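Local coordinates for hypothetical protein, IPT/TIG domain protein (Bacteroides ovatus, PDB 4HW6), which is of unknown function but, with its IPT/TIG domain and six-bladed beta-propeller, probably acts as an auxiliary nutrient-binding protein, perhaps for carbohydrate, at residues Asn140-Asp154 with Trp157-Val170. Sequence-based numbering, arbitrary orientation.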
loop_
_atom_site.group_PDB
_atom_site.type_symbol
_atom_site.label_atom_id
_atom_site.label_comp_id
_atom_site.label_asym_id
_atom_site.label_seq_id
_atom_site.Cartn_x
_atom_site.Cartn_y
_atom_site.Cartn_z
ATOM N N ASN A 140 4.674 -13.008 -11.605
ATOM C CA ASN A 140 5.605 -11.896 -11.418
ATOM C C ASN A 140 4.871 -10.604 -11.151
ATOM O O ASN A 140 4.328 -9.979 -12.080
ATOM C CB ASN A 140 6.482 -11.756 -12.664
ATOM C CG ASN A 140 7.637 -10.788 -12.481
ATOM O OD1 ASN A 140 7.805 -10.199 -11.421
ATOM N ND2 ASN A 140 8.455 -10.649 -13.521
ATOM N N ILE A 141 4.870 -10.183 -9.895
ATOM C CA ILE A 141 4.163 -8.967 -9.509
ATOM C C ILE A 141 5.199 -7.818 -9.459
ATOM O O ILE A 141 5.718 -7.462 -8.406
ATOM C CB ILE A 141 3.426 -9.146 -8.160
ATOM C CG1 ILE A 141 2.634 -10.463 -8.106
ATOM C CG2 ILE A 141 2.461 -7.979 -7.948
ATOM C CD1 ILE A 141 2.262 -10.880 -6.681
ATOM N N TRP A 142 5.499 -7.249 -10.618
ATOM C CA TRP A 142 6.730 -6.503 -10.799
ATOM C C TRP A 142 6.596 -5.030 -10.392
ATOM O O TRP A 142 7.419 -4.512 -9.642
ATOM C CB TRP A 142 7.210 -6.658 -12.257
ATOM C CG TRP A 142 8.443 -5.877 -12.569
ATOM C CD1 TRP A 142 8.531 -4.822 -13.421
ATOM C CD2 TRP A 142 9.746 -6.075 -12.030
ATOM N NE1 TRP A 142 9.813 -4.336 -13.437
ATOM C CE2 TRP A 142 10.583 -5.081 -12.587
ATOM C CE3 TRP A 142 10.295 -6.996 -11.138
ATOM C CZ2 TRP A 142 11.935 -4.993 -12.286
ATOM C CZ3 TRP A 142 11.647 -6.904 -10.836
ATOM C CH2 TRP A 142 12.443 -5.898 -11.393
ATOM N N ARG A 143 5.596 -4.341 -10.931
ATOM C CA ARG A 143 5.294 -2.955 -10.557
ATOM C C ARG A 143 3.782 -2.763 -10.561
ATOM O O ARG A 143 3.115 -3.118 -11.544
ATOM C CB ARG A 143 5.885 -1.945 -11.544
ATOM C CG ARG A 143 7.394 -1.961 -11.686
ATOM C CD ARG A 143 8.087 -1.403 -10.455
ATOM N NE ARG A 143 9.552 -1.395 -10.620
ATOM C CZ ARG A 143 10.409 -2.297 -10.138
ATOM N NH1 ARG A 143 10.004 -3.359 -9.466
ATOM N NH2 ARG A 143 11.715 -2.127 -10.335
HETATM N N MSE A 144 3.253 -2.181 -9.480
HETATM C CA MSE A 144 1.818 -1.936 -9.306
HETATM C C MSE A 144 1.448 -0.477 -9.463
HETATM O O MSE A 144 2.248 0.424 -9.161
HETATM C CB MSE A 144 1.381 -2.271 -7.867
HETATM C CG MSE A 144 1.380 -3.661 -7.513
HETATM SE SE MSE A 144 1.007 -3.765 -5.576
HETATM C CE MSE A 144 0.767 -5.679 -5.618
HETATM N N MSE A 145 0.206 -0.248 -9.891
HETATM C CA MSE A 145 -0.338 1.112 -9.940
HETATM C C MSE A 145 -1.870 1.091 -9.926
HETATM O O MSE A 145 -2.508 0.375 -10.703
HETATM C CB MSE A 145 0.180 1.758 -11.221
HETATM C CG MSE A 145 -0.313 3.101 -11.541
HETATM SE SE MSE A 145 0.629 4.501 -10.617
HETATM C CE MSE A 145 2.291 3.652 -10.127
ATOM N N PHE A 146 -2.472 1.887 -9.039
ATOM C CA PHE A 146 -3.900 2.132 -9.107
ATOM C C PHE A 146 -4.200 3.077 -10.283
ATOM O O PHE A 146 -3.444 4.024 -10.545
ATOM C CB PHE A 146 -4.418 2.777 -7.798
ATOM C CG PHE A 146 -4.759 1.793 -6.712
ATOM C CD1 PHE A 146 -5.935 1.077 -6.774
ATOM C CD2 PHE A 146 -3.948 1.642 -5.597
ATOM C CE1 PHE A 146 -6.279 0.179 -5.779
ATOM C CE2 PHE A 146 -4.299 0.749 -4.591
ATOM C CZ PHE A 146 -5.457 0.022 -4.690
ATOM N N ASP A 147 -5.316 2.839 -10.961
ATOM C CA ASP A 147 -5.879 3.811 -11.898
ATOM C C ASP A 147 -6.341 5.013 -11.074
ATOM O O ASP A 147 -7.218 4.867 -10.225
ATOM C CB ASP A 147 -7.017 3.170 -12.686
ATOM C CG ASP A 147 -7.756 4.144 -13.603
ATOM O OD1 ASP A 147 -7.538 5.377 -13.548
ATOM O OD2 ASP A 147 -8.573 3.637 -14.389
ATOM N N PRO A 148 -5.753 6.198 -11.307
ATOM C CA PRO A 148 -6.102 7.365 -10.464
ATOM C C PRO A 148 -7.542 7.887 -10.599
ATOM O O PRO A 148 -7.994 8.670 -9.748
ATOM C CB PRO A 148 -5.097 8.432 -10.914
ATOM C CG PRO A 148 -4.816 8.076 -12.328
ATOM C CD PRO A 148 -4.783 6.564 -12.362
ATOM N N ASN A 149 -8.262 7.458 -11.636
ATOM C CA ASN A 149 -9.659 7.819 -11.813
ATOM C C ASN A 149 -10.662 6.738 -11.404
ATOM O O ASN A 149 -11.844 6.861 -11.719
ATOM C CB ASN A 149 -9.892 8.222 -13.264
ATOM C CG ASN A 149 -9.118 9.462 -13.635
ATOM O OD1 ASN A 149 -8.206 9.425 -14.464
ATOM N ND2 ASN A 149 -9.443 10.563 -12.977
ATOM N N SER A 150 -10.184 5.714 -10.688
ATOM C CA SER A 150 -10.966 4.528 -10.321
ATOM C C SER A 150 -11.375 4.534 -8.844
ATOM O O SER A 150 -12.025 3.590 -8.395
ATOM C CB SER A 150 -10.155 3.225 -10.607
ATOM O OG SER A 150 -9.133 2.919 -9.623
ATOM N N ASN A 151 -10.965 5.561 -8.086
ATOM C CA ASN A 151 -11.230 5.609 -6.629
ATOM C C ASN A 151 -10.838 4.303 -5.904
ATOM O O ASN A 151 -11.600 3.741 -5.101
ATOM C CB ASN A 151 -12.694 5.945 -6.359
ATOM C CG ASN A 151 -12.968 6.243 -4.894
ATOM O OD1 ASN A 151 -12.158 6.871 -4.215
ATOM N ND2 ASN A 151 -14.100 5.776 -4.401
ATOM N N TYR A 152 -9.641 3.835 -6.219
ATOM C CA TYR A 152 -9.045 2.645 -5.609
ATOM C C TYR A 152 -9.784 1.360 -5.929
ATOM O O TYR A 152 -9.685 0.396 -5.171
ATOM C CB TYR A 152 -8.823 2.835 -4.088
ATOM C CG TYR A 152 -7.880 3.977 -3.855
ATOM C CD1 TYR A 152 -6.510 3.791 -3.919
ATOM C CD2 TYR A 152 -8.363 5.260 -3.669
ATOM C CE1 TYR A 152 -5.634 4.851 -3.773
ATOM C CE2 TYR A 152 -7.497 6.333 -3.531
ATOM C CZ TYR A 152 -6.141 6.114 -3.579
ATOM O OH TYR A 152 -5.267 7.144 -3.420
ATOM N N ASP A 153 -10.487 1.336 -7.060
ATOM C CA ASP A 153 -11.206 0.129 -7.481
ATOM C C ASP A 153 -10.506 -0.683 -8.580
ATOM O O ASP A 153 -10.919 -1.800 -8.861
ATOM C CB ASP A 153 -12.629 0.449 -7.899
ATOM C CG ASP A 153 -13.544 0.756 -6.708
ATOM O OD1 ASP A 153 -13.241 0.360 -5.556
ATOM O OD2 ASP A 153 -14.572 1.402 -6.936
ATOM N N ASP A 154 -9.466 -0.127 -9.185
ATOM C CA ASP A 154 -8.714 -0.838 -10.208
ATOM C C ASP A 154 -7.227 -0.697 -9.985
ATOM O O ASP A 154 -6.654 0.403 -10.090
ATOM C CB ASP A 154 -9.113 -0.378 -11.605
ATOM C CG ASP A 154 -10.579 -0.594 -11.881
ATOM O OD1 ASP A 154 -11.006 -1.742 -12.166
ATOM O OD2 ASP A 154 -11.329 0.390 -11.742
ATOM N N TRP A 157 -0.914 -4.435 -12.440
ATOM C CA TRP A 157 0.517 -4.649 -12.372
ATOM C C TRP A 157 1.089 -5.236 -13.621
ATOM O O TRP A 157 0.426 -6.020 -14.283
ATOM C CB TRP A 157 0.968 -5.441 -11.139
ATOM C CG TRP A 157 0.655 -6.903 -11.069
ATOM C CD1 TRP A 157 1.297 -7.923 -11.707
ATOM C CD2 TRP A 157 -0.322 -7.511 -10.230
ATOM N NE1 TRP A 157 0.767 -9.136 -11.323
ATOM C CE2 TRP A 157 -0.229 -8.915 -10.421
ATOM C CE3 TRP A 157 -1.269 -7.018 -9.352
ATOM C CZ2 TRP A 157 -1.040 -9.806 -9.756
ATOM C CZ3 TRP A 157 -2.095 -7.938 -8.680
ATOM C CH2 TRP A 157 -1.967 -9.306 -8.902
ATOM N N VAL A 158 2.290 -4.772 -13.960
ATOM C CA VAL A 158 3.087 -5.387 -15.019
ATOM C C VAL A 158 3.810 -6.584 -14.445
ATOM O O VAL A 158 4.111 -6.628 -13.236
ATOM C CB VAL A 158 4.115 -4.428 -15.630
ATOM C CG1 VAL A 158 3.419 -3.349 -16.466
ATOM C CG2 VAL A 158 4.987 -3.777 -14.553
ATOM N N GLY A 159 4.145 -7.515 -15.328
ATOM C CA GLY A 159 4.804 -8.753 -14.971
ATOM C C GLY A 159 6.070 -9.070 -15.741
ATOM O O GLY A 159 6.452 -10.224 -15.805
ATOM N N GLN A 160 6.732 -8.046 -16.300
ATOM C CA GLN A 160 7.884 -8.239 -17.189
ATOM C C GLN A 160 7.497 -9.162 -18.346
ATOM O O GLN A 160 6.620 -8.801 -19.147
ATOM C CB GLN A 160 9.112 -8.712 -16.417
ATOM C CG GLN A 160 9.632 -7.656 -15.452
ATOM C CD GLN A 160 10.842 -8.121 -14.665
ATOM O OE1 GLN A 160 10.831 -9.181 -14.015
ATOM N NE2 GLN A 160 11.890 -7.319 -14.703
ATOM N N ARG A 161 8.077 -10.364 -18.426
ATOM C CA ARG A 161 7.716 -11.297 -19.475
ATOM C C ARG A 161 6.456 -12.093 -19.164
ATOM O O ARG A 161 5.946 -12.784 -20.025
ATOM C CB ARG A 161 8.833 -12.298 -19.729
ATOM C CG ARG A 161 10.151 -11.657 -20.081
ATOM C CD ARG A 161 11.182 -12.734 -20.333
ATOM N NE ARG A 161 12.505 -12.142 -20.434
ATOM C CZ ARG A 161 13.528 -12.685 -21.103
ATOM N NH1 ARG A 161 13.412 -13.842 -21.743
ATOM N NH2 ARG A 161 14.698 -12.055 -21.111
ATOM N N ASP A 162 6.013 -12.035 -17.907
ATOM C CA ASP A 162 4.822 -12.762 -17.464
ATOM C C ASP A 162 3.566 -11.885 -17.589
ATOM O O ASP A 162 3.606 -10.811 -18.211
ATOM C CB ASP A 162 5.042 -13.299 -16.042
ATOM C CG ASP A 162 6.352 -14.134 -15.926
ATOM O OD1 ASP A 162 6.543 -15.039 -16.732
ATOM O OD2 ASP A 162 7.175 -13.855 -15.028
ATOM N N ALA A 163 2.439 -12.371 -17.076
ATOM C CA ALA A 163 1.169 -11.695 -17.310
ATOM C C ALA A 163 1.070 -10.354 -16.601
ATOM O O ALA A 163 1.528 -10.180 -15.466
ATOM C CB ALA A 163 -0.013 -12.567 -16.895
ATOM N N PHE A 164 0.412 -9.449 -17.311
ATOM C CA PHE A 164 -0.080 -8.169 -16.823
ATOM C C PHE A 164 -1.445 -8.434 -16.176
ATOM O O PHE A 164 -2.318 -9.054 -16.794
ATOM C CB PHE A 164 -0.247 -7.282 -18.044
ATOM C CG PHE A 164 -0.424 -5.825 -17.744
ATOM C CD1 PHE A 164 -1.539 -5.359 -17.079
ATOM C CD2 PHE A 164 0.509 -4.922 -18.191
ATOM C CE1 PHE A 164 -1.698 -4.003 -16.846
ATOM C CE2 PHE A 164 0.356 -3.566 -17.960
ATOM C CZ PHE A 164 -0.749 -3.113 -17.287
ATOM N N ARG A 165 -1.624 -8.014 -14.938
ATOM C CA ARG A 165 -2.871 -8.342 -14.226
ATOM C C ARG A 165 -3.666 -7.103 -13.833
ATOM O O ARG A 165 -3.110 -6.001 -13.690
ATOM C CB ARG A 165 -2.584 -9.177 -12.966
ATOM C CG ARG A 165 -1.751 -10.439 -13.201
ATOM C CD ARG A 165 -2.402 -11.417 -14.153
ATOM N NE ARG A 165 -3.695 -11.918 -13.679
ATOM C CZ ARG A 165 -3.928 -13.159 -13.227
ATOM N NH1 ARG A 165 -2.957 -14.067 -13.143
ATOM N NH2 ARG A 165 -5.149 -13.489 -12.825
ATOM N N HIS A 166 -4.961 -7.317 -13.659
ATOM C CA HIS A 166 -5.910 -6.248 -13.286
ATOM C C HIS A 166 -6.793 -6.748 -12.150
ATOM O O HIS A 166 -7.603 -7.655 -12.346
ATOM C CB HIS A 166 -6.749 -5.887 -14.485
ATOM C CG HIS A 166 -7.917 -5.002 -14.180
ATOM N ND1 HIS A 166 -9.068 -5.021 -14.936
ATOM C CD2 HIS A 166 -8.120 -4.080 -13.209
ATOM C CE1 HIS A 166 -9.932 -4.145 -14.446
ATOM N NE2 HIS A 166 -9.386 -3.562 -13.392
ATOM N N VAL A 167 -6.632 -6.132 -10.991
ATOM C CA VAL A 167 -7.449 -6.411 -9.840
ATOM C C VAL A 167 -8.634 -5.442 -9.877
ATOM O O VAL A 167 -8.454 -4.228 -9.758
ATOM C CB VAL A 167 -6.667 -6.258 -8.524
ATOM C CG1 VAL A 167 -7.571 -6.529 -7.345
ATOM C CG2 VAL A 167 -5.441 -7.185 -8.481
ATOM N N ASP A 168 -9.828 -5.998 -10.045
ATOM C CA ASP A 168 -11.094 -5.261 -10.154
ATOM C C ASP A 168 -11.866 -5.450 -8.855
ATOM O O ASP A 168 -12.474 -6.497 -8.623
ATOM C CB ASP A 168 -11.863 -5.819 -11.351
ATOM C CG ASP A 168 -13.235 -5.195 -11.560
ATOM O OD1 ASP A 168 -13.773 -4.483 -10.685
ATOM O OD2 ASP A 168 -13.805 -5.479 -12.624
ATOM N N PHE A 169 -11.868 -4.433 -8.002
ATOM C CA PHE A 169 -12.483 -4.565 -6.676
ATOM C C PHE A 169 -14.009 -4.613 -6.722
ATOM O O PHE A 169 -14.639 -5.261 -5.881
ATOM C CB PHE A 169 -12.006 -3.438 -5.748
ATOM C CG PHE A 169 -10.594 -3.598 -5.258
ATOM C CD1 PHE A 169 -9.518 -3.193 -6.036
ATOM C CD2 PHE A 169 -10.327 -4.149 -4.014
ATOM C CE1 PHE A 169 -8.210 -3.324 -5.600
ATOM C CE2 PHE A 169 -9.018 -4.263 -3.562
ATOM C CZ PHE A 169 -7.950 -3.864 -4.353
ATOM N N VAL A 170 -14.614 -3.921 -7.694
ATOM C CA VAL A 170 -16.075 -3.857 -7.787
ATOM C C VAL A 170 -16.605 -5.257 -8.109
ATOM O O VAL A 170 -17.557 -5.724 -7.494
ATOM C CB VAL A 170 -16.536 -2.838 -8.855
ATOM C CG1 VAL A 170 -18.024 -2.987 -9.194
ATOM C CG2 VAL A 170 -16.229 -1.419 -8.385
HETATM O O HOH W 1 1.835 -11.707 -12.746
HETATM O O HOH W 2 -13.360 -2.132 -10.209
#
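Ile141 sets its CG2 methyl over one face of the Trp157 indole, 3.6 Å from the centroid of the five-membered ring and 9° off its normal, while Arg165 CB lies over the opposite face. Trp157 CB also lies alongside CG of Met144, a selenomethionine whose side chain points the same way. Further along the sheet the side chains of Phe146 and Phe169 cross at about a right angle and meet CE1 to CE1. Trp142 and Arg143 both face Val158, a classic beta bulge: Trp142 N donates to Val158 O (3.0 Å), and Val158 N to Arg143 O. With CG anti to the backbone N (chi1 177°), the Trp142 indole lies between the Gln160 amide, stacked 10° from parallel with NE2 3.3 Å from CE2 of the indole, and Arg143 NH1 over its other face. An alanine in place of Trp142 would probably open a gap between the Gln160 amide and the Arg143 guanidinium and take away the flat surface each lies on. Asn140 ND2 fixes the amide's rotation, reaching a lone pair of Gln160 OE1 at 2.8 Å. His166 NE2 donates in its ring plane to the anti side of Asp154 OD1 (2.7 Å). Phe169 N donates to Asp153 O in a nearly straight bond, and the Asp153 carboxylate forms salt bridges with Lys412 and Arg413. The contact joins strand 143-146, probably the axis-side strand of a propeller blade, to strands 154-158 and 164-168. The Asp154 carboxylate, with Asp168 (held by Asn171) nearby, might favour a positively charged His166.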